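PDB 3U99: diheme cytochrome c from Shewanella baltica, which probably carries electrons in the bacterium, binding two covalently attached c-type hemes whose irons each take two histidine ligands. Local coordinates for residues A[21-24]-A[25-28]; A[104-108]-A[109-113]; A[93-96]-A[97-101]. All coordinates share one frame; numbering follows the deposited sequence. Where two conformers were deposited one is given.

Interaction 1 of 3, residues A[21-24]-A[25-28]; sequences SCHM and AYPA. With HEC (heme c), chain C.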
loop_
_atom_site.group_PDB
_atom_site.type_symbol
_atom_site.label_atom_id
_atom_site.label_comp_id
_atom_site.label_asym_id
_atom_site.label_seq_id
_atom_site.Cartn_x
_atom_site.Cartn_y
_atom_site.Cartn_z
ATOM N N SER A 21 6.708 -8.413 1.721
ATOM C CA SER A 21 6.943 -9.776 1.287
ATOM C C SER A 21 6.181 -10.180 0.026
ATOM O O SER A 21 6.710 -10.909 -0.816
ATOM C CB SER A 21 6.508 -10.679 2.481
ATOM O OG SER A 21 6.950 -11.970 2.098
ATOM N N CYS A 22 4.947 -9.729 -0.104
ATOM C CA CYS A 22 4.084 -10.117 -1.213
ATOM C C CYS A 22 3.747 -8.968 -2.145
ATOM O O CYS A 22 3.314 -9.101 -3.286
ATOM C CB CYS A 22 2.749 -10.621 -0.651
ATOM S SG CYS A 22 2.976 -12.165 0.301
ATOM N N HIS A 23 3.855 -7.734 -1.669
ATOM C CA HIS A 23 3.611 -6.463 -2.297
ATOM C C HIS A 23 4.524 -5.456 -1.614
ATOM O O HIS A 23 5.177 -5.754 -0.627
ATOM C CB HIS A 23 2.155 -6.039 -2.164
ATOM C CG HIS A 23 1.569 -6.034 -0.792
ATOM N ND1 HIS A 23 1.928 -5.161 0.196
ATOM C CD2 HIS A 23 0.647 -6.835 -0.295
ATOM C CE1 HIS A 23 1.201 -5.442 1.283
ATOM N NE2 HIS A 23 0.401 -6.465 1.022
ATOM N N MET A 24 4.587 -4.270 -2.153
ATOM C CA MET A 24 5.419 -3.201 -1.546
ATOM C C MET A 24 4.899 -2.937 -0.147
ATOM O O MET A 24 3.727 -3.107 0.187
ATOM C CB MET A 24 5.263 -1.904 -2.365
ATOM C CG MET A 24 3.828 -1.415 -2.544
ATOM S SD MET A 24 3.815 0.351 -2.984
ATOM C CE MET A 24 4.218 1.081 -1.436
ATOM N N ALA A 25 5.817 -2.419 0.663
ATOM C CA ALA A 25 5.476 -2.034 2.008
ATOM C C ALA A 25 4.813 -0.665 1.992
ATOM O O ALA A 25 5.424 0.382 1.769
ATOM C CB ALA A 25 6.692 -2.030 2.910
ATOM N N TYR A 26 3.500 -0.666 2.227
ATOM C CA TYR A 26 2.729 0.561 2.192
ATOM C C TYR A 26 3.113 1.498 3.326
ATOM O O TYR A 26 3.125 1.087 4.479
ATOM C CB TYR A 26 1.241 0.286 2.300
ATOM C CG TYR A 26 0.722 -0.536 1.140
ATOM C CD1 TYR A 26 0.707 0.003 -0.149
ATOM C CD2 TYR A 26 0.279 -1.826 1.290
ATOM C CE1 TYR A 26 0.245 -0.754 -1.214
ATOM C CE2 TYR A 26 -0.194 -2.580 0.241
ATOM C CZ TYR A 26 -0.203 -2.027 -1.031
ATOM O OH TYR A 26 -0.660 -2.845 -2.033
ATOM N N PRO A 27 3.464 2.744 3.078
ATOM C CA PRO A 27 3.722 3.677 4.186
ATOM C C PRO A 27 2.574 3.707 5.172
ATOM O O PRO A 27 1.391 3.721 4.816
ATOM C CB PRO A 27 3.881 5.022 3.471
ATOM C CG PRO A 27 4.490 4.631 2.127
ATOM C CD PRO A 27 3.787 3.342 1.765
ATOM N N ALA A 28 2.920 3.747 6.441
ATOM C CA ALA A 28 1.924 3.761 7.522
ATOM C C ALA A 28 0.978 4.923 7.418
ATOM O O ALA A 28 -0.178 4.846 7.878
ATOM C CB ALA A 28 2.614 3.831 8.866
HETATM FE FE HEC C . -1.011 -7.295 2.240
HETATM C CHA HEC C . -3.310 -6.112 0.109
HETATM C CHB HEC C . -1.234 -4.463 4.108
HETATM C CHC HEC C . 1.414 -8.460 4.270
HETATM C CHD HEC C . -0.929 -10.201 0.477
HETATM N NA HEC C . -2.076 -5.591 2.136
HETATM C C1A HEC C . -2.977 -5.263 1.135
HETATM C C2A HEC C . -3.471 -3.914 1.348
HETATM C C3A HEC C . -2.860 -3.458 2.466
HETATM C C4A HEC C . -2.023 -4.540 2.965
HETATM C CMA HEC C . -3.054 -2.119 3.124
HETATM C CAA HEC C . -4.458 -3.256 0.466
HETATM C CBA HEC C . -3.818 -2.673 -0.777
HETATM C CGA HEC C . -4.845 -1.849 -1.555
HETATM O O1A HEC C . -5.225 -0.763 -1.041
HETATM O O2A HEC C . -5.307 -2.253 -2.639
HETATM N NB HEC C . -0.099 -6.595 3.903
HETATM C C1B HEC C . -0.355 -5.409 4.552
HETATM C C2B HEC C . 0.401 -5.395 5.785
HETATM C C3B HEC C . 1.139 -6.518 5.842
HETATM C C4B HEC C . 0.854 -7.256 4.663
HETATM C CMB HEC C . 0.323 -4.238 6.773
HETATM C CAB HEC C . 2.077 -7.040 6.927
HETATM C CBB HEC C . 1.289 -7.279 8.231
HETATM N NC HEC C . 0.066 -8.984 2.344
HETATM C C1C HEC C . 1.065 -9.262 3.209
HETATM C C2C HEC C . 1.681 -10.518 2.960
HETATM C C3C HEC C . 1.019 -11.002 1.887
HETATM C C4C HEC C . -0.005 -10.096 1.530
HETATM C CMC HEC C . 2.911 -11.064 3.703
HETATM C CAC HEC C . 1.317 -12.292 1.158
HETATM C CBC HEC C . 1.276 -13.569 1.979
HETATM N ND HEC C . -1.983 -8.020 0.655
HETATM C C1D HEC C . -1.824 -9.261 0.115
HETATM C C2D HEC C . -2.735 -9.410 -1.034
HETATM C C3D HEC C . -3.408 -8.254 -1.152
HETATM C C4D HEC C . -2.887 -7.390 -0.113
HETATM C CMD HEC C . -2.998 -10.672 -1.823
HETATM C CAD HEC C . -4.455 -7.954 -2.171
HETATM C CBD HEC C . -3.870 -7.272 -3.455
HETATM C CGD HEC C . -4.975 -7.146 -4.500
HETATM O O1D HEC C . -4.353 -6.779 -5.647
HETATM O O2D HEC C . -6.124 -6.711 -4.020
#
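H23 and Y26 meet beside the heme in chain C, their rings neither stacked nor edge-to-face: the planes lie 34° apart, with Y26 CE2 3.3 Å from H23 ND1 over one face of the imidazole. C22 and H23 supply the bonds to the cofactor. C22 SG is joined covalently to the heme CAC, as in the CXXCH motif of c-type cytochromes, here C19 to H23. H23 NE2 binds the heme FE at 2.0 Å; H46 completes the axial pair. The hydrogen bonding fixes the imidazole's rotation: H23 ND1 donates to M24 O at 2.7 Å, almost straight at 172° and within the ring plane, which probably makes the histidine a stronger donor to iron. That same carbonyl oxygen lies over one face of the Y26 ring. The apolar contacts come from M24, whose CG reaches Y26 CE1 at 3.9 Å; its SD makes an oblique Met-aromatic contact, and a bend at chi3 (-74°) turns CE toward P27 CD. Y26 OH, hydrogen-bonded to S119 O, sits 3.4 Å from the heme CBA. A leucine in place of Y26 would probably leave S119 O without this donor and the H23 face less firmly covered. This mostly buried loop follows helix 13-19 and precedes helix 33-40, with A28 resting on helix 55-67.

Interaction 2 of 3, residues A[104-108]-A[109-113]; sequences IPRRM and VQDNP. With HEC (heme c), chain B.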
loop_
_atom_site.group_PDB
_atom_site.type_symbol
_atom_site.label_atom_id
_atom_site.label_comp_id
_atom_site.label_asym_id
_atom_site.label_seq_id
_atom_site.Cartn_x
_atom_site.Cartn_y
_atom_site.Cartn_z
ATOM N N ILE A 104 -7.771 8.478 -14.363
ATOM C CA ILE A 104 -6.897 7.495 -15.015
ATOM C C ILE A 104 -7.784 6.405 -15.604
ATOM O O ILE A 104 -8.520 5.749 -14.859
ATOM C CB ILE A 104 -5.908 6.909 -14.011
ATOM C CG1 ILE A 104 -5.104 7.993 -13.292
ATOM C CG2 ILE A 104 -5.043 5.869 -14.721
ATOM C CD1 ILE A 104 -4.322 7.412 -12.122
ATOM N N PRO A 105 -7.763 6.220 -16.906
ATOM C CA PRO A 105 -8.682 5.246 -17.512
ATOM C C PRO A 105 -8.295 3.779 -17.367
ATOM O O PRO A 105 -7.168 3.421 -17.133
ATOM C CB PRO A 105 -8.581 5.622 -18.977
ATOM C CG PRO A 105 -7.227 6.185 -19.170
ATOM C CD PRO A 105 -6.913 6.901 -17.877
ATOM N N ARG A 106 -9.309 2.952 -17.546
ATOM C CA ARG A 106 -9.121 1.535 -17.281
ATOM C C ARG A 106 -8.108 0.930 -18.242
ATOM O O ARG A 106 -7.450 -0.059 -17.930
ATOM C CB ARG A 106 -10.470 0.793 -17.418
ATOM C CG ARG A 106 -11.504 1.199 -16.500
ATOM C CD ARG A 106 -12.739 0.323 -16.786
ATOM N NE ARG A 106 -12.513 -1.096 -16.543
ATOM C CZ ARG A 106 -12.432 -2.383 -16.777
ATOM N NH1 ARG A 106 -12.577 -2.848 -18.026
ATOM N NH2 ARG A 106 -12.205 -3.261 -15.784
ATOM N N ARG A 107 -7.887 1.347 -19.419
ATOM C CA ARG A 107 -6.883 0.870 -20.360
ATOM C C ARG A 107 -5.474 0.911 -19.774
ATOM O O ARG A 107 -4.620 0.221 -20.206
ATOM C CB ARG A 107 -6.944 1.672 -21.714
ATOM C CG ARG A 107 -6.239 3.015 -21.778
ATOM C CD ARG A 107 -6.053 3.455 -23.273
ATOM N NE ARG A 107 -7.361 3.591 -23.896
ATOM C CZ ARG A 107 -7.929 2.750 -24.764
ATOM N NH1 ARG A 107 -9.162 3.039 -25.164
ATOM N NH2 ARG A 107 -7.298 1.705 -25.279
ATOM N N MET A 108 -5.314 1.875 -18.833
ATOM C CA MET A 108 -3.969 2.000 -18.260
ATOM C C MET A 108 -3.800 1.192 -16.979
ATOM O O MET A 108 -2.680 1.126 -16.466
ATOM C CB MET A 108 -3.681 3.464 -17.916
ATOM C CG MET A 108 -3.597 4.340 -19.150
ATOM S SD MET A 108 -3.251 6.047 -18.757
ATOM C CE MET A 108 -3.823 6.827 -20.262
ATOM N N VAL A 109 -4.756 0.604 -16.443
ATOM C CA VAL A 109 -4.853 -0.062 -15.143
ATOM C C VAL A 109 -5.447 -1.458 -15.335
ATOM O O VAL A 109 -4.684 -2.404 -15.581
ATOM C CB VAL A 109 -5.611 0.822 -14.135
ATOM C CG1 VAL A 109 -5.561 0.201 -12.741
ATOM C CG2 VAL A 109 -5.012 2.252 -14.143
ATOM N N GLN A 110 -6.752 -1.614 -15.136
ATOM C CA GLN A 110 -7.336 -2.937 -15.151
ATOM C C GLN A 110 -7.113 -3.661 -16.459
ATOM O O GLN A 110 -6.981 -4.881 -16.490
ATOM C CB GLN A 110 -8.837 -2.798 -14.857
ATOM C CG GLN A 110 -9.054 -2.275 -13.436
ATOM C CD GLN A 110 -9.145 -0.773 -13.273
ATOM O OE1 GLN A 110 -8.893 0.095 -14.066
ATOM N NE2 GLN A 110 -9.576 -0.340 -12.058
ATOM N N ASP A 111 -7.054 -2.923 -17.555
ATOM C CA ASP A 111 -6.830 -3.551 -18.865
ATOM C C ASP A 111 -5.378 -3.550 -19.345
ATOM O O ASP A 111 -5.080 -3.875 -20.467
ATOM C CB ASP A 111 -7.750 -2.907 -19.936
ATOM C CG ASP A 111 -9.240 -3.099 -19.620
ATOM O OD1 ASP A 111 -9.627 -4.065 -18.911
ATOM O OD2 ASP A 111 -10.005 -2.248 -20.082
ATOM N N ASN A 112 -4.510 -3.092 -18.460
ATOM C CA ASN A 112 -3.086 -2.982 -18.723
ATOM C C ASN A 112 -2.364 -4.148 -18.032
ATOM O O ASN A 112 -2.270 -4.171 -16.828
ATOM C CB ASN A 112 -2.562 -1.670 -18.218
ATOM C CG ASN A 112 -1.049 -1.534 -18.436
ATOM O OD1 ASN A 112 -0.377 -2.419 -18.964
ATOM N ND2 ASN A 112 -0.562 -0.380 -18.042
ATOM N N PRO A 113 -1.887 -5.155 -18.716
ATOM C CA PRO A 113 -1.312 -6.329 -18.092
ATOM C C PRO A 113 -0.071 -6.010 -17.276
ATOM O O PRO A 113 0.334 -6.787 -16.400
ATOM C CB PRO A 113 -0.976 -7.274 -19.263
ATOM C CG PRO A 113 -1.380 -6.589 -20.510
ATOM C CD PRO A 113 -1.975 -5.265 -20.176
HETATM FE FE HEC B . -1.173 7.025 -7.652
HETATM C CHA HEC B . -1.379 10.371 -8.174
HETATM C CHB HEC B . -0.989 7.537 -4.320
HETATM C CHC HEC B . -1.267 3.611 -7.168
HETATM C CHD HEC B . -1.030 6.552 -10.998
HETATM N NA HEC B . -1.119 8.635 -6.471
HETATM C C1A HEC B . -1.225 9.942 -6.835
HETATM C C2A HEC B . -1.118 10.823 -5.707
HETATM C C3A HEC B . -1.007 10.027 -4.628
HETATM C C4A HEC B . -1.024 8.645 -5.098
HETATM C CMA HEC B . -0.845 10.426 -3.162
HETATM C CAA HEC B . -1.084 12.326 -5.752
HETATM C CBA HEC B . 0.279 12.754 -6.269
HETATM C CGA HEC B . 0.498 14.245 -6.443
HETATM O O1A HEC B . -0.304 15.001 -5.805
HETATM O O2A HEC B . 1.479 14.755 -6.990
HETATM N NB HEC B . -1.139 5.829 -6.022
HETATM C C1B HEC B . -1.083 6.235 -4.690
HETATM C C2B HEC B . -1.071 5.077 -3.886
HETATM C C3B HEC B . -1.190 4.013 -4.685
HETATM C C4B HEC B . -1.197 4.461 -6.033
HETATM C CMB HEC B . -0.948 5.177 -2.350
HETATM C CAB HEC B . -1.158 2.508 -4.351
HETATM C CBB HEC B . -2.201 2.123 -3.211
HETATM N NC HEC B . -1.180 5.396 -8.846
HETATM C C1C HEC B . -1.202 4.118 -8.464
HETATM C C2C HEC B . -1.064 3.219 -9.549
HETATM C C3C HEC B . -0.960 4.073 -10.642
HETATM C C4C HEC B . -1.013 5.402 -10.199
HETATM C CMC HEC B . -0.935 1.725 -9.493
HETATM C CAC HEC B . -0.692 3.676 -12.078
HETATM C CBC HEC B . -1.793 2.852 -12.747
HETATM N ND HEC B . -1.235 8.220 -9.271
HETATM C C1D HEC B . -1.156 7.800 -10.559
HETATM C C2D HEC B . -1.289 8.931 -11.437
HETATM C C3D HEC B . -1.486 10.032 -10.670
HETATM C C4D HEC B . -1.397 9.541 -9.276
HETATM C CMD HEC B . -1.269 8.855 -12.944
HETATM C CAD HEC B . -1.681 11.448 -11.169
HETATM C CBD HEC B . -3.190 11.581 -11.565
HETATM C CGD HEC B . -3.506 12.813 -12.407
HETATM O O1D HEC B . -2.840 13.811 -11.736
HETATM O O2D HEC B . -4.768 12.858 -12.811
HETATM O O HOH W 1 -9.438 3.024 -14.054
HETATM O O HOH W 2 -4.366 -1.233 -22.301
#
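I104 opens the contact by packing its CG2 against V109 CG2 at 3.7 Å, the two side chains at about a right angle, while its CD1 lies 3.5 Å from C2D of the heme in chain B. P105 follows, its carbonyl accepting M108 N as the short 3-10 segment 106-108 begins. R106 does most of the bridging. Its carbonyl oxygen accepts D111 N at 2.9 Å and V109 N at 3.1 Å, two donors arriving from opposite faces of the carbonyl plane. In one of its two conformers the guanidinium, brought round by a bend at chi3 (63°), lies near Q110 CB and pairs provisionally with D111; R106 NH1 is 3.3 Å from D111 OD1, but the carboxylate plane stands 88° from the guanidinium and the attraction is of charge alone. R107 O shares a water with D111 O. M108 O then accepts N112 ND2 at 3.0 Å from above its carbonyl plane, and the amide also donates to P141 O. The type I turn from V109 to N112 thus folds back on the 3-10 segment. Set in the loop between helix 95-101 and strand 139-140, the contact rests M108 and N112 against I140 of that strand.

Interaction 3 of 3, residues A[93-96]-A[97-101]; sequences EQAF and FIRKH. With HEC (heme c), chain B.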
loop_
_atom_site.group_PDB
_atom_site.type_symbol
_atom_site.label_atom_id
_atom_site.label_comp_id
_atom_site.label_asym_id
_atom_site.label_seq_id
_atom_site.Cartn_x
_atom_site.Cartn_y
_atom_site.Cartn_z
ATOM N N GLU A 93 -9.571 1.826 -1.621
ATOM C CA GLU A 93 -10.996 2.056 -1.412
ATOM C C GLU A 93 -11.238 3.325 -0.635
ATOM O O GLU A 93 -12.371 3.723 -0.349
ATOM C CB GLU A 93 -11.590 0.887 -0.586
ATOM C CG GLU A 93 -11.632 -0.427 -1.331
ATOM C CD GLU A 93 -12.021 -1.607 -0.429
ATOM O OE1 GLU A 93 -11.812 -1.650 0.799
ATOM O OE2 GLU A 93 -12.567 -2.533 -1.097
ATOM N N GLN A 94 -10.175 3.983 -0.203
ATOM C CA GLN A 94 -10.361 5.239 0.513
ATOM C C GLN A 94 -10.701 6.364 -0.465
ATOM O O GLN A 94 -10.236 6.466 -1.576
ATOM C CB GLN A 94 -9.116 5.542 1.333
ATOM C CG GLN A 94 -8.600 4.421 2.239
ATOM C CD GLN A 94 -9.667 3.861 3.130
ATOM O OE1 GLN A 94 -10.092 2.687 3.151
ATOM N NE2 GLN A 94 -10.202 4.786 3.875
ATOM N N ALA A 95 -11.497 7.263 0.059
ATOM C CA ALA A 95 -11.973 8.383 -0.750
ATOM C C ALA A 95 -10.803 9.242 -1.232
ATOM O O ALA A 95 -10.849 9.701 -2.361
ATOM C CB ALA A 95 -12.912 9.240 0.051
ATOM N N PHE A 96 -9.749 9.441 -0.460
ATOM C CA PHE A 96 -8.647 10.289 -0.943
ATOM C C PHE A 96 -7.964 9.622 -2.165
ATOM O O PHE A 96 -7.568 10.279 -3.097
ATOM C CB PHE A 96 -7.586 10.584 0.155
ATOM C CG PHE A 96 -6.508 9.460 0.323
ATOM C CD1 PHE A 96 -5.342 9.464 -0.396
ATOM C CD2 PHE A 96 -6.707 8.412 1.214
ATOM C CE1 PHE A 96 -4.375 8.429 -0.202
ATOM C CE2 PHE A 96 -5.739 7.369 1.364
ATOM C CZ PHE A 96 -4.613 7.392 0.640
ATOM N N PHE A 97 -7.915 8.314 -2.125
ATOM C CA PHE A 97 -7.226 7.592 -3.167
ATOM C C PHE A 97 -8.085 7.685 -4.426
ATOM O O PHE A 97 -7.601 7.955 -5.484
ATOM C CB PHE A 97 -7.077 6.104 -2.802
ATOM C CG PHE A 97 -6.456 5.342 -3.896
ATOM C CD1 PHE A 97 -5.066 5.303 -3.988
ATOM C CD2 PHE A 97 -7.205 4.772 -4.890
ATOM C CE1 PHE A 97 -4.486 4.674 -5.059
ATOM C CE2 PHE A 97 -6.587 4.167 -5.972
ATOM C CZ PHE A 97 -5.229 4.123 -6.048
ATOM N N ILE A 98 -9.394 7.378 -4.289
ATOM C CA ILE A 98 -10.291 7.332 -5.452
ATOM C C ILE A 98 -10.266 8.695 -6.102
ATOM O O ILE A 98 -10.207 8.834 -7.323
ATOM C CB ILE A 98 -11.676 6.846 -4.997
ATOM C CG1 ILE A 98 -11.633 5.425 -4.491
ATOM C CG2 ILE A 98 -12.690 6.995 -6.154
ATOM C CD1 ILE A 98 -12.845 4.999 -3.727
ATOM N N ARG A 99 -10.300 9.864 -5.534
ATOM C CA ARG A 99 -10.286 11.131 -5.929
ATOM C C ARG A 99 -9.010 11.465 -6.736
ATOM O O ARG A 99 -9.085 12.109 -7.743
ATOM C CB ARG A 99 -10.448 12.106 -4.769
ATOM C CG ARG A 99 -10.470 13.560 -5.147
ATOM C CD ARG A 99 -10.802 14.368 -3.857
ATOM N NE ARG A 99 -9.705 14.159 -2.918
ATOM C CZ ARG A 99 -9.704 13.390 -1.803
ATOM N NH1 ARG A 99 -10.771 12.767 -1.325
ATOM N NH2 ARG A 99 -8.593 13.233 -1.090
ATOM N N LYS A 100 -7.896 10.985 -6.163
ATOM C CA LYS A 100 -6.634 11.274 -6.806
ATOM C C LYS A 100 -6.480 10.479 -8.097
ATOM O O LYS A 100 -5.681 10.933 -8.946
ATOM C CB LYS A 100 -5.452 11.038 -5.820
ATOM C CG LYS A 100 -5.453 12.142 -4.756
ATOM C CD LYS A 100 -4.536 11.820 -3.648
ATOM C CE LYS A 100 -4.494 12.874 -2.531
ATOM N NZ LYS A 100 -4.385 14.251 -3.104
ATOM N N HIS A 101 -7.167 9.383 -8.259
ATOM C CA HIS A 101 -6.931 8.494 -9.415
ATOM C C HIS A 101 -8.108 8.456 -10.391
ATOM O O HIS A 101 -8.099 7.660 -11.344
ATOM C CB HIS A 101 -6.616 7.090 -8.890
ATOM C CG HIS A 101 -5.301 7.099 -8.188
ATOM N ND1 HIS A 101 -5.168 7.480 -6.893
ATOM C CD2 HIS A 101 -4.017 6.838 -8.605
ATOM C CE1 HIS A 101 -3.889 7.454 -6.532
ATOM N NE2 HIS A 101 -3.143 7.057 -7.561
HETATM FE FE HEC B . -1.173 7.025 -7.652
HETATM C CHA HEC B . -1.379 10.371 -8.174
HETATM C CHB HEC B . -0.989 7.537 -4.320
HETATM C CHC HEC B . -1.267 3.611 -7.168
HETATM C CHD HEC B . -1.030 6.552 -10.998
HETATM N NA HEC B . -1.119 8.635 -6.471
HETATM C C1A HEC B . -1.225 9.942 -6.835
HETATM C C2A HEC B . -1.118 10.823 -5.707
HETATM C C3A HEC B . -1.007 10.027 -4.628
HETATM C C4A HEC B . -1.024 8.645 -5.098
HETATM C CMA HEC B . -0.845 10.426 -3.162
HETATM C CAA HEC B . -1.084 12.326 -5.752
HETATM C CBA HEC B . 0.279 12.754 -6.269
HETATM C CGA HEC B . 0.498 14.245 -6.443
HETATM O O1A HEC B . -0.304 15.001 -5.805
HETATM O O2A HEC B . 1.479 14.755 -6.990
HETATM N NB HEC B . -1.139 5.829 -6.022
HETATM C C1B HEC B . -1.083 6.235 -4.690
HETATM C C2B HEC B . -1.071 5.077 -3.886
HETATM C C3B HEC B . -1.190 4.013 -4.685
HETATM C C4B HEC B . -1.197 4.461 -6.033
HETATM C CMB HEC B . -0.948 5.177 -2.350
HETATM C CAB HEC B . -1.158 2.508 -4.351
HETATM C CBB HEC B . -2.201 2.123 -3.211
HETATM N NC HEC B . -1.180 5.396 -8.846
HETATM C C1C HEC B . -1.202 4.118 -8.464
HETATM C C2C HEC B . -1.064 3.219 -9.549
HETATM C C3C HEC B . -0.960 4.073 -10.642
HETATM C C4C HEC B . -1.013 5.402 -10.199
HETATM C CMC HEC B . -0.935 1.725 -9.493
HETATM C CAC HEC B . -0.692 3.676 -12.078
HETATM C CBC HEC B . -1.793 2.852 -12.747
HETATM N ND HEC B . -1.235 8.220 -9.271
HETATM C C1D HEC B . -1.156 7.800 -10.559
HETATM C C2D HEC B . -1.289 8.931 -11.437
HETATM C C3D HEC B . -1.486 10.032 -10.670
HETATM C C4D HEC B . -1.397 9.541 -9.276
HETATM C CMD HEC B . -1.269 8.855 -12.944
HETATM C CAD HEC B . -1.681 11.448 -11.169
HETATM C CBD HEC B . -3.190 11.581 -11.565
HETATM C CGD HEC B . -3.506 12.813 -12.407
HETATM O O1D HEC B . -2.840 13.811 -11.736
HETATM O O2D HEC B . -4.768 12.858 -12.811
#
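The F96 ring has F97 CB over the centre of one face, with F97 N against that same face, and K100 CD near its plane at the edge. One face of the R99 guanidinium looks onto F96 O. Within the second segment, F97 and H101 lie face to face, with H101 ND1 3.3 Å above the centre of the F97 ring and F97 CZ over the centre of the imidazole. At the edges, F97 points its CE1 at the heme of chain B, 3.4 Å from C3B, while H101 has F97 O and the heme in its plane. F97 takes its place with CG anti to the backbone nitrogen (chi1 176°), which sends the ring along the helix toward H101. Helix 95-101 is held by I98 N to Q94 O at 3.0 Å, with Q94 as N-cap, then R99 N to A95 O and K100 N to F96 O. Edge-to-face contacts with F118 are made by both F97 and H101. H101 NE2 binds the heme FE at 2.0 Å, opposite H125, and ND1 donates to F97 O at 165°. Together with the iron bond, this nearly straight hydrogen bond fixes the imidazole's rotation and is likely to increase its electron donation to the metal.

From the N terminus, interaction 1 comes first, a loop just after helix 13-19 that carries one thioether cysteine and an axial histidine of the heme in chain C. Far along the chain, interaction 3 builds helix 95-101; after a gap of two residues comes interaction 2, which folds a short stretch back on itself early in the connection to strand 139-140. The three run in series: none nests within another and none crosses. Interactions 2 and 3 have centres about 16 Å apart and share the heme of chain B, whereas the centre of interaction 1 is about 18 Å from that of interaction 3. The general lesson is that local turns and helical steps can shape both heme pockets in a small protein poor in strands.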